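Local coordinates for protein TCR alpha chain (Gallus gallus, PDB 6LIR) that pairs with a TCR beta chain to form the chicken alpha-beta T-cell receptor, which probably recognises antigen presented by MHC molecules, at residues A[82-87]-A[102-107]. Numbering follows the deposited sequence.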
ATOM      1  N   ALA A  82      -8.045  -5.309  -5.435  1.00 35.76           N
ATOM      2  CA  ALA A  82      -6.794  -4.767  -5.946  1.00 38.76           C
ATOM      3  C   ALA A  82      -5.692  -4.992  -4.919  1.00 39.30           C
ATOM      4  O   ALA A  82      -5.741  -4.446  -3.812  1.00 40.50           O
ATOM      5  CB  ALA A  82      -6.946  -3.280  -6.261  1.00 39.69           C
ATOM      6  N   ALA A  83      -4.705  -5.803  -5.279  1.00 37.03           N
ATOM      7  CA  ALA A  83      -3.623  -6.142  -4.366  1.00 35.49           C
ATOM      8  C   ALA A  83      -2.494  -6.755  -5.177  1.00 36.59           C
ATOM      9  O   ALA A  83      -2.599  -6.938  -6.393  1.00 34.19           O
ATOM     10  CB  ALA A  83      -4.093  -7.106  -3.270  1.00 30.02           C
ATOM     11  N   VAL A  84      -1.419  -7.097  -4.481  1.00 36.64           N
ATOM     12  CA  VAL A  84      -0.308  -7.824  -5.070  1.00 36.83           C
ATOM     13  C   VAL A  84      -0.504  -9.282  -4.695  1.00 35.90           C
ATOM     14  O   VAL A  84      -0.556  -9.626  -3.508  1.00 35.75           O
ATOM     15  CB  VAL A  84       1.047  -7.292  -4.577  1.00 39.76           C
ATOM     16  CG1 VAL A  84       2.184  -8.142  -5.137  1.00 39.23           C
ATOM     17  CG2 VAL A  84       1.218  -5.833  -4.977  1.00 37.60           C
ATOM     18  N   TYR A  85      -0.654 -10.130  -5.704  1.00 33.89           N
ATOM     19  CA  TYR A  85      -0.950 -11.541  -5.509  1.00 38.07           C
ATOM     20  C   TYR A  85       0.322 -12.359  -5.680  1.00 37.89           C
ATOM     21  O   TYR A  85       0.999 -12.257  -6.707  1.00 36.29           O
ATOM     22  CB  TYR A  85      -2.031 -12.001  -6.486  1.00 37.75           C
ATOM     23  CG  TYR A  85      -3.405 -11.478  -6.130  1.00 34.39           C
ATOM     24  CD1 TYR A  85      -3.781 -10.177  -6.445  1.00 35.44           C
ATOM     25  CD2 TYR A  85      -4.323 -12.285  -5.475  1.00 33.67           C
ATOM     26  CE1 TYR A  85      -5.037  -9.696  -6.115  1.00 34.40           C
ATOM     27  CE2 TYR A  85      -5.576 -11.817  -5.142  1.00 35.44           C
ATOM     28  CZ  TYR A  85      -5.928 -10.523  -5.465  1.00 36.52           C
ATOM     29  OH  TYR A  85      -7.178 -10.068  -5.129  1.00 35.88           O
ATOM     30  N   TYR A  86       0.644 -13.158  -4.666  1.00 33.93           N
ATOM     31  CA  TYR A  86       1.857 -13.960  -4.628  1.00 37.47           C
ATOM     32  C   TYR A  86       1.511 -15.440  -4.693  1.00 35.13           C
ATOM     33  O   TYR A  86       0.629 -15.914  -3.972  1.00 36.83           O
ATOM     34  CB  TYR A  86       2.652 -13.711  -3.341  1.00 34.19           C
ATOM     35  CG  TYR A  86       3.381 -12.390  -3.263  1.00 39.95           C
ATOM     36  CD1 TYR A  86       4.617 -12.216  -3.874  1.00 39.08           C
ATOM     37  CD2 TYR A  86       2.846 -11.324  -2.547  1.00 39.75           C
ATOM     38  CE1 TYR A  86       5.293 -11.015  -3.792  1.00 40.29           C
ATOM     39  CE2 TYR A  86       3.514 -10.118  -2.460  1.00 44.77           C
ATOM     40  CZ  TYR A  86       4.736  -9.968  -3.085  1.00 46.72           C
ATOM     41  OH  TYR A  86       5.402  -8.768  -3.001  1.00 51.66           O
ATOM     42  N   CYS A  87       2.241 -16.175  -5.520  1.00 35.14           N
ATOM     43  CA  CYS A  87       2.222 -17.625  -5.437  1.00 40.56           C
ATOM     44  C   CYS A  87       3.469 -18.069  -4.687  1.00 41.06           C
ATOM     45  O   CYS A  87       4.513 -17.416  -4.739  1.00 38.47           O
ATOM     46  CB  CYS A  87       2.173 -18.285  -6.821  1.00 43.68           C
ATOM     47  SG  CYS A  87       3.598 -17.918  -7.859  1.00 55.32           S
ATOM     48  N   GLY A 102       5.292 -11.795  -7.495  1.00 41.30           N
ATOM     49  CA  GLY A 102       4.090 -11.045  -7.203  1.00 36.56           C
ATOM     50  C   GLY A 102       3.488 -10.355  -8.407  1.00 39.95           C
ATOM     51  O   GLY A 102       4.210  -9.787  -9.234  1.00 42.33           O
ATOM     52  N   THR A 103       2.166 -10.422  -8.530  1.00 30.96           N
ATOM     53  CA  THR A 103       1.434  -9.756  -9.599  1.00 33.87           C
ATOM     54  C   THR A 103       0.542  -8.685  -8.986  1.00 33.97           C
ATOM     55  O   THR A 103      -0.297  -8.986  -8.129  1.00 32.70           O
ATOM     56  CB  THR A 103       0.613 -10.759 -10.410  1.00 32.71           C
ATOM     57  OG1 THR A 103       1.508 -11.636 -11.108  1.00 31.94           O
ATOM     58  CG2 THR A 103      -0.266 -10.033 -11.427  1.00 34.31           C
ATOM     59  N   ARG A 104       0.720  -7.444  -9.428  1.00 36.39           N
ATOM     60  CA  ARG A 104      -0.013  -6.308  -8.875  1.00 39.29           C
ATOM     61  C   ARG A 104      -1.312  -6.155  -9.655  1.00 37.72           C
ATOM     62  O   ARG A 104      -1.297  -5.731 -10.814  1.00 37.52           O
ATOM     63  CB  ARG A 104       0.805  -5.021  -8.941  1.00 37.19           C
ATOM     64  CG  ARG A 104       0.033  -3.859  -8.389  1.00 48.17           C
ATOM     65  CD  ARG A 104       0.843  -2.599  -8.119  1.00 56.47           C
ATOM     66  NE  ARG A 104      -0.077  -1.549  -7.855  1.00 68.44           N
ATOM     67  CZ  ARG A 104      -0.577  -1.243  -6.655  1.00 72.19           C
ATOM     68  NH1 ARG A 104      -1.463  -0.273  -6.455  1.00 67.78           N
ATOM     69  NH2 ARG A 104      -0.162  -1.917  -5.590  1.00 63.31           N
ATOM     70  N   LEU A 105      -2.432  -6.508  -9.030  1.00 33.26           N
ATOM     71  CA  LEU A 105      -3.725  -6.453  -9.700  1.00 36.68           C
ATOM     72  C   LEU A 105      -4.374  -5.094  -9.477  1.00 36.81           C
ATOM     73  O   LEU A 105      -4.453  -4.607  -8.345  1.00 37.78           O
ATOM     74  CB  LEU A 105      -4.661  -7.560  -9.209  1.00 33.84           C
ATOM     75  CG  LEU A 105      -6.083  -7.471  -9.786  1.00 32.23           C
ATOM     76  CD1 LEU A 105      -6.053  -7.579 -11.306  1.00 27.49           C
ATOM     77  CD2 LEU A 105      -7.015  -8.516  -9.183  1.00 31.74           C
ATOM     78  N   SER A 106      -4.838  -4.494 -10.566  1.00 39.15           N
ATOM     79  CA  SER A 106      -5.581  -3.245 -10.552  1.00 44.70           C
ATOM     80  C   SER A 106      -6.989  -3.543 -11.044  1.00 45.57           C
ATOM     81  O   SER A 106      -7.158  -4.245 -12.046  1.00 45.14           O
ATOM     82  CB  SER A 106      -4.917  -2.192 -11.443  1.00 47.20           C
ATOM     83  OG  SER A 106      -3.997  -1.406 -10.707  1.00 61.39           O
ATOM     84  N   VAL A 107      -7.992  -3.029 -10.339  1.00 37.63           N
ATOM     85  CA  VAL A 107      -9.388  -3.288 -10.671  1.00 36.53           C
ATOM     86  C   VAL A 107     -10.059  -1.945 -10.905  1.00 42.16           C
ATOM     87  O   VAL A 107     -10.159  -1.122  -9.985  1.00 37.56           O
ATOM     88  CB  VAL A 107     -10.107  -4.073  -9.564  1.00 36.29           C
ATOM     89  CG1 VAL A 107     -11.586  -4.250  -9.905  1.00 31.12           C
ATOM     90  CG2 VAL A 107      -9.436  -5.421  -9.343  1.00 36.21           C
TER
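Tyr-85 and Thr-103 form the hydrogen-bonded pair of an antiparallel ladder: Tyr-85 N donates to Thr-103 O at 2.7 Å and Thr-103 N returns a bond to Tyr-85 O at 2.8 Å. Leu-105 N donates to Ala-83 O with an N-H...O angle of 163°, nearly in line with the carbonyl, whereas the return bond from Ala-83 N to Leu-105 O is weak, bent to 120°. These are strands F and G of the V domain, with Cys-87 bound to Cys-20 in the intersheet disulfide. Inside the sandwich, Tyr-85 CE1 lies 3.8 Å from Leu-105 CB; Tyr-85 OH hydrogen-bonds Asp-81 O, the tyrosine corner of Ig domains, and Arg-34 NH1. On the face toward the TCR beta chain, chi1 of 176° splays the Val-84 methyls, CG1 against Gly-102 CA and CG2 4.1 Å from Arg-104 CB. Tyr-86 CD1 approaches Gly-102 CA to 3.6 Å, where a CB would clash with the ring, which packs on Leu-40 of the TCR beta chain. Cutting Val-84 back to alanine removes both methyls, and the Arg-104 stem would probably be freer to swing from its salt bridge with Glu-170 of the TCR beta chain. Backbone bonds thus fix the register, with apolar packing on the inner face and an aromatic and a charge directed at the partner chain.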